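Local coordinates for protection of telomeres protein poz1 (Schizosaccharomyces pombe, PDB 5WE0) that binds telomeric DNA and negatively regulates telomerase and telomere length, at residues E50-I54 against N105-E109; L133-A137 against C222-Q226; L140-A144 against V215-Y219. One frame throughout, in Å; residues are numbered along the deposited sequence.

Contact 1 (E50-I54 against N105-E109)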
# COMPACT_ATOMS: atom_id res chain seq x y z
N GLU A 50 15.89 2.02 -11.82
CA GLU A 50 15.41 0.68 -12.07
C GLU A 50 13.99 0.56 -11.55
O GLU A 50 13.56 1.29 -10.65
CB GLU A 50 16.31 -0.35 -11.38
CG GLU A 50 17.68 -0.48 -12.03
CD GLU A 50 17.60 -1.01 -13.46
OE1 GLU A 50 16.92 -2.04 -13.68
OE2 GLU A 50 18.24 -0.40 -14.35
N LYS A 51 13.24 -0.37 -12.13
CA LYS A 51 11.88 -0.62 -11.70
C LYS A 51 11.88 -1.40 -10.39
O LYS A 51 12.66 -2.35 -10.20
CB LYS A 51 11.11 -1.38 -12.79
CG LYS A 51 9.63 -1.62 -12.49
CD LYS A 51 8.97 -2.57 -13.50
CE LYS A 51 8.53 -3.88 -12.83
NZ LYS A 51 7.31 -3.74 -11.96
N MET A 52 11.02 -0.99 -9.48
CA MET A 52 10.84 -1.72 -8.23
C MET A 52 10.15 -3.04 -8.52
O MET A 52 9.06 -3.04 -9.11
CB MET A 52 10.01 -0.87 -7.26
CG MET A 52 9.71 -1.52 -5.94
SD MET A 52 11.14 -1.65 -4.83
CE MET A 52 11.60 0.08 -4.64
N PRO A 53 10.74 -4.19 -8.17
CA PRO A 53 10.04 -5.47 -8.35
C PRO A 53 8.75 -5.49 -7.54
O PRO A 53 8.65 -4.92 -6.46
CB PRO A 53 11.04 -6.51 -7.82
CG PRO A 53 12.37 -5.83 -7.81
CD PRO A 53 12.09 -4.36 -7.59
N ILE A 54 7.74 -6.17 -8.07
CA ILE A 54 6.42 -6.09 -7.45
C ILE A 54 6.43 -6.73 -6.06
O ILE A 54 5.67 -6.28 -5.17
CB ILE A 54 5.37 -6.72 -8.39
CG1 ILE A 54 4.03 -6.04 -8.18
CG2 ILE A 54 5.24 -8.21 -8.16
CD1 ILE A 54 4.11 -4.53 -8.52
N ASN A 105 0.91 0.81 -8.37
CA ASN A 105 1.85 0.04 -9.19
C ASN A 105 1.51 -1.44 -9.15
O ASN A 105 1.50 -2.11 -10.19
CB ASN A 105 3.30 0.23 -8.73
CG ASN A 105 3.80 1.67 -8.86
OD1 ASN A 105 3.20 2.49 -9.56
ND2 ASN A 105 4.88 1.98 -8.15
N ILE A 106 1.18 -1.97 -7.96
CA ILE A 106 0.79 -3.37 -7.85
C ILE A 106 -0.41 -3.66 -8.72
O ILE A 106 -0.43 -4.62 -9.50
CB ILE A 106 0.50 -3.73 -6.38
CG1 ILE A 106 1.75 -3.64 -5.52
CG2 ILE A 106 -0.11 -5.11 -6.29
CD1 ILE A 106 1.44 -3.62 -4.00
N GLU A 107 -1.44 -2.81 -8.61
CA GLU A 107 -2.66 -3.05 -9.36
C GLU A 107 -2.39 -2.96 -10.86
O GLU A 107 -2.96 -3.72 -11.66
CB GLU A 107 -3.75 -2.04 -8.94
CG GLU A 107 -5.03 -2.04 -9.79
CD GLU A 107 -5.79 -3.37 -9.80
OE1 GLU A 107 -5.44 -4.30 -9.03
OE2 GLU A 107 -6.77 -3.49 -10.57
N LEU A 108 -1.53 -2.02 -11.25
CA LEU A 108 -1.19 -1.85 -12.65
C LEU A 108 -0.57 -3.13 -13.18
O LEU A 108 -0.95 -3.63 -14.25
CB LEU A 108 -0.21 -0.68 -12.82
CG LEU A 108 -0.83 0.68 -13.16
CD1 LEU A 108 0.25 1.70 -13.47
CD2 LEU A 108 -1.80 0.55 -14.33
N GLU A 109 0.38 -3.67 -12.43
CA GLU A 109 1.06 -4.91 -12.80
C GLU A 109 0.11 -6.11 -12.78
O GLU A 109 0.21 -7.00 -13.64
CB GLU A 109 2.24 -5.16 -11.86
CG GLU A 109 3.11 -6.35 -12.23
CD GLU A 109 4.59 -6.01 -12.24
OE1 GLU A 109 4.93 -4.80 -12.35
OE2 GLU A 109 5.41 -6.94 -12.10
O HOH W 1 7.97 -7.31 -10.48
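Lys51 and Glu109 form a salt bridge that ties the loop leading into helix 54-64 to the flank of helix 93-115, in an all-helical fold without strands. The two chains reach for each other end on, and Lys51 NZ meets Glu109 OE1 at 2.6 Å through the syn lone pair of OE1. The lysine runs straight as far as CD, then bends at chi3 and chi4; the turn lets Lys51 NZ also make a weak 3.4 Å bond to Met52 O. Glu109 leaves the helix with CG opposite its backbone N (chi1 -174°) and bends at chi2, which lays the carboxylate beside Ile54. That isoleucine, the first residue of helix 54-64 after the N-cap Pro53, runs back alongside the glutamate stem, with Ile54 CB 3.7 Å from Glu109 OE2. Its longer branch carries Ile54 CD1 onto the backbone of the facing helix, 3.6 Å from Ile106 CA, with Ile106 CG1 also in contact. A leucine in place of Glu109 would probably leave the Lys51 ammonium without its counter-charge and set the lysine end free to turn. Glu109 OE2 also bonds the hydroxyl of Tyr233, and it accepts a 3.1 Å bond from a water whose oxygen takes the backbone N-H of Ile54, 2.7 Å from Ile54 N.

Contact 2 (L133-A137 against C222-Q226)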
# COMPACT_ATOMS: atom_id res chain seq x y z
N LEU A 133 -11.61 -13.53 -11.15
CA LEU A 133 -10.49 -13.07 -10.35
C LEU A 133 -10.18 -11.60 -10.60
O LEU A 133 -9.90 -10.86 -9.65
CB LEU A 133 -9.26 -13.92 -10.65
CG LEU A 133 -9.09 -15.18 -9.80
CD1 LEU A 133 -8.96 -14.70 -8.37
CD2 LEU A 133 -10.27 -16.12 -9.92
N ASN A 134 -10.24 -11.17 -11.86
CA ASN A 134 -9.96 -9.77 -12.15
C ASN A 134 -11.01 -8.88 -11.49
O ASN A 134 -10.68 -7.85 -10.89
CB ASN A 134 -9.91 -9.57 -13.67
CG ASN A 134 -9.33 -8.23 -14.06
OD1 ASN A 134 -8.12 -7.99 -13.93
ND2 ASN A 134 -10.17 -7.35 -14.59
N ASN A 135 -12.28 -9.28 -11.57
CA ASN A 135 -13.38 -8.53 -10.98
C ASN A 135 -13.27 -8.46 -9.46
O ASN A 135 -13.55 -7.42 -8.85
CB ASN A 135 -14.69 -9.18 -11.41
CG ASN A 135 -15.91 -8.47 -10.88
OD1 ASN A 135 -16.17 -7.30 -11.20
ND2 ASN A 135 -16.69 -9.19 -10.07
N GLU A 136 -12.88 -9.56 -8.82
CA GLU A 136 -12.73 -9.57 -7.37
C GLU A 136 -11.60 -8.64 -6.94
O GLU A 136 -11.77 -7.83 -6.03
CB GLU A 136 -12.47 -10.99 -6.88
CG GLU A 136 -13.71 -11.76 -6.53
CD GLU A 136 -13.38 -13.19 -6.14
OE1 GLU A 136 -12.52 -13.36 -5.27
OE2 GLU A 136 -13.98 -14.13 -6.69
N ALA A 137 -10.45 -8.73 -7.60
CA ALA A 137 -9.33 -7.86 -7.27
C ALA A 137 -9.70 -6.39 -7.48
O ALA A 137 -9.36 -5.54 -6.65
CB ALA A 137 -8.11 -8.23 -8.11
N CYS A 222 -5.38 -12.06 -3.18
CA CYS A 222 -5.95 -12.24 -4.51
C CYS A 222 -4.92 -11.95 -5.58
O CYS A 222 -4.71 -12.75 -6.51
CB CYS A 222 -7.16 -11.32 -4.66
SG CYS A 222 -8.10 -11.54 -6.22
N THR A 223 -4.22 -10.82 -5.44
CA THR A 223 -3.20 -10.43 -6.40
C THR A 223 -2.07 -11.45 -6.46
O THR A 223 -1.65 -11.86 -7.55
CB THR A 223 -2.64 -9.05 -6.03
OG1 THR A 223 -3.69 -8.08 -6.08
CG2 THR A 223 -1.56 -8.63 -7.00
N LYS A 224 -1.58 -11.90 -5.29
CA LYS A 224 -0.52 -12.91 -5.23
C LYS A 224 -0.93 -14.18 -5.96
O LYS A 224 -0.14 -14.76 -6.72
CB LYS A 224 -0.19 -13.28 -3.78
CG LYS A 224 0.67 -12.32 -2.99
CD LYS A 224 1.03 -12.99 -1.64
CE LYS A 224 1.63 -12.01 -0.66
NZ LYS A 224 1.52 -12.47 0.75
N LEU A 225 -2.15 -14.64 -5.71
CA LEU A 225 -2.64 -15.86 -6.36
C LEU A 225 -2.68 -15.70 -7.88
O LEU A 225 -2.11 -16.52 -8.60
CB LEU A 225 -4.01 -16.23 -5.80
CG LEU A 225 -4.63 -17.52 -6.33
CD1 LEU A 225 -3.77 -18.65 -5.85
CD2 LEU A 225 -6.05 -17.74 -5.86
N GLN A 226 -3.29 -14.62 -8.39
CA GLN A 226 -3.38 -14.42 -9.84
C GLN A 226 -2.00 -14.37 -10.49
O GLN A 226 -1.81 -14.89 -11.60
CB GLN A 226 -4.09 -13.11 -10.21
CG GLN A 226 -5.42 -12.92 -9.60
CD GLN A 226 -6.06 -11.54 -9.89
OE1 GLN A 226 -5.74 -10.85 -10.87
NE2 GLN A 226 -6.93 -11.13 -9.01
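Leu133 packs against Cys222 and Gln226 where helix 130-157 meets helix 209-230, two roughly antiparallel helices whose axes here approach to 10.2 Å at an angle of 154°. Leu133 and Gln226 lie alongside each other, running opposite ways, with Leu133 CB against the amide, while Leu133 CD1 reaches on to Cys222 SG at 3.9 Å. Leu133 O sits 3.1 Å from Gln226 NE2, yet the angle is too poor for a hydrogen bond; that carbonyl is already the acceptor for the backbone N of Ala137, one turn on. Asn134 points away from the partner helix, and its OD1 accepts a bond from Arg110 of helix 93-115. Glu136 brings only its CB near the sulfur, and its carboxylate is taken up by the backbone of the chain of another protein. Ala137 finishes the segment with a single methyl between two partners: Ala137 CB is 3.8 Å from Cys222 SG and, closer still, 3.3 Å from Gln226 NE2. On the facing helix, Cys222 holds its SG opposite the backbone N (chi1 -175°), which aims the sulfur at the Ala137 methyl. Gln226, extended beyond CG, carries its amide to the Leu133 and Ala137 side of the facing helix. Arg110 NH1 donates to Gln226 OE1, which fits an amide turned with its oxygen toward the arginine and its nitrogen toward Leu133 and Ala137. The chemistry implies an interface held by packing of methyls, the Cys222 sulfur and the Gln226 side chain, with no hydrogen bond passing directly between the two segments; the buried amide oxygen finds its partner on a third helix instead.

Contact 3 (L140-A144 against V215-Y219)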
# COMPACT_ATOMS: atom_id res chain seq x y z
N LEU A 140 -11.99 -5.26 -4.54
CA LEU A 140 -11.18 -5.13 -3.33
C LEU A 140 -10.24 -3.94 -3.43
O LEU A 140 -10.06 -3.20 -2.45
CB LEU A 140 -10.40 -6.42 -3.08
CG LEU A 140 -11.27 -7.63 -2.73
CD1 LEU A 140 -10.49 -8.95 -2.86
CD2 LEU A 140 -11.83 -7.47 -1.31
N TYR A 141 -9.60 -3.75 -4.59
CA TYR A 141 -8.65 -2.65 -4.74
C TYR A 141 -9.33 -1.32 -4.50
O TYR A 141 -8.80 -0.44 -3.80
CB TYR A 141 -8.04 -2.66 -6.13
CG TYR A 141 -7.21 -1.44 -6.44
CD1 TYR A 141 -5.90 -1.36 -6.00
CD2 TYR A 141 -7.72 -0.38 -7.20
CE1 TYR A 141 -5.12 -0.27 -6.26
CE2 TYR A 141 -6.92 0.73 -7.49
CZ TYR A 141 -5.61 0.77 -6.99
OH TYR A 141 -4.76 1.84 -7.21
N SER A 142 -10.46 -1.13 -5.16
CA SER A 142 -11.19 0.12 -5.08
C SER A 142 -11.69 0.39 -3.66
O SER A 142 -11.63 1.52 -3.18
CB SER A 142 -12.32 0.06 -6.13
OG SER A 142 -13.36 0.98 -5.84
N CYS A 143 -12.16 -0.64 -2.96
CA CYS A 143 -12.56 -0.48 -1.57
C CYS A 143 -11.35 -0.15 -0.69
O CYS A 143 -11.39 0.79 0.11
CB CYS A 143 -13.29 -1.73 -1.07
SG CYS A 143 -14.02 -1.60 0.64
N ALA A 144 -10.26 -0.91 -0.83
CA ALA A 144 -9.06 -0.65 -0.03
C ALA A 144 -8.52 0.75 -0.26
O ALA A 144 -8.16 1.46 0.69
CB ALA A 144 -7.97 -1.68 -0.34
N VAL A 215 -10.22 -6.10 3.62
CA VAL A 215 -10.26 -5.89 2.17
C VAL A 215 -8.85 -5.81 1.60
O VAL A 215 -8.55 -6.39 0.54
CB VAL A 215 -11.07 -4.62 1.86
CG1 VAL A 215 -10.75 -4.08 0.49
CG2 VAL A 215 -12.56 -4.88 2.02
N LEU A 216 -7.98 -5.06 2.26
CA LEU A 216 -6.62 -4.87 1.76
C LEU A 216 -5.83 -6.17 1.83
O LEU A 216 -5.09 -6.50 0.89
CB LEU A 216 -5.93 -3.77 2.57
CG LEU A 216 -4.52 -3.39 2.14
CD1 LEU A 216 -4.51 -3.08 0.66
CD2 LEU A 216 -4.06 -2.18 2.98
N SER A 217 -5.96 -6.91 2.93
CA SER A 217 -5.34 -8.22 3.00
C SER A 217 -5.83 -9.13 1.88
O SER A 217 -5.04 -9.81 1.21
CB SER A 217 -5.64 -8.87 4.35
OG SER A 217 -5.29 -10.24 4.27
N ARG A 218 -7.15 -9.18 1.67
CA ARG A 218 -7.71 -10.01 0.62
C ARG A 218 -7.29 -9.53 -0.75
O ARG A 218 -7.11 -10.34 -1.66
CB ARG A 218 -9.23 -10.07 0.76
CG ARG A 218 -9.66 -11.01 1.90
CD ARG A 218 -11.15 -11.12 1.98
NE ARG A 218 -11.77 -9.98 2.63
CZ ARG A 218 -12.93 -9.47 2.26
NH1 ARG A 218 -13.58 -10.02 1.25
NH2 ARG A 218 -13.45 -8.43 2.90
N TYR A 219 -7.13 -8.21 -0.93
CA TYR A 219 -6.61 -7.72 -2.20
C TYR A 219 -5.20 -8.24 -2.46
O TYR A 219 -4.87 -8.62 -3.58
CB TYR A 219 -6.62 -6.18 -2.23
CG TYR A 219 -5.92 -5.71 -3.47
CD1 TYR A 219 -6.51 -5.85 -4.74
CD2 TYR A 219 -4.63 -5.20 -3.40
CE1 TYR A 219 -5.84 -5.47 -5.89
CE2 TYR A 219 -3.95 -4.80 -4.53
CZ TYR A 219 -4.55 -4.95 -5.77
OH TYR A 219 -3.84 -4.57 -6.88
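Leu140 to Ala144 and Val215 to Tyr219 belong to two helices that run roughly antiparallel, 143° apart and 8.6 Å between axes, close enough to bring Ala144 CA within 5.2 Å of Leu216 CA. Val215 is the wedge. Its CG1, placed opposite the backbone N by chi1 of 160°, presses into the other helix 3.1 Å from Leu140 O and beside Ala144 N, the two ends of a single backbone hydrogen bond. Val215 CG2, the other branch, goes to Cys143 and touches Cys143 SG at 3.8 Å. The small Ala144 side chain lies against Val215 CG1 and the CD1 methyl of Leu216, so the side-chain contacts at this end are apolar. Leu140 crosses Val215 at a slant and spreads its branches: Leu140 CD1 comes down on Arg218 O at 3.8 Å, and CD2 lies over one face of the Arg218 guanidinium, offset toward its rim. Leu140 CB lies at the edge of the Tyr219 ring, near its plane, and touches Tyr219 CB. Tyr141 and Tyr219 lie flank to flank with their hydroxyl ends in the same direction. Tyr141 CB is 3.6 Å from Tyr219 CE1, and Tyr141 CD1 stands over a face of the Tyr219 ring; the ring centroids are 5.5 Å apart with the planes at 53°, an oblique pair. The Arg218 guanidinium finds its charge partner outside the pair of helices, in an acidic side chain of another protein's chain; apolar side chains of that same chain pack on Leu140, Cys143 and Val215. Helix 93-115 lies alongside the tyrosines: Leu103, Glu104 and Glu107 touch Tyr141, while Ile106 packs on Tyr219.

Contacts 2 and 3 are successive stations along one interface, that of helices 130-157 and 209-230, with centres about 10 Å apart; Ala137 O of contact 2 lies 3.4 Å from Tyr219 CD1 of contact 3. Contact 1 adds helix 93-115 as the third member. Its centre is about 16 Å from that of contact 2, which it meets where Ile106 CG2 packs on Thr223 CG2, and about 17 Å from that of contact 3, where Glu107 OE1 and Tyr219 OH probably share a hydrogen bond of 2.7 Å. The disulfide Cys113–Cys231 ties helix 93-115 covalently to the chain just past helix 209-230. The bound zinc ion is remote, about 14 Å from the Lys51 side chain.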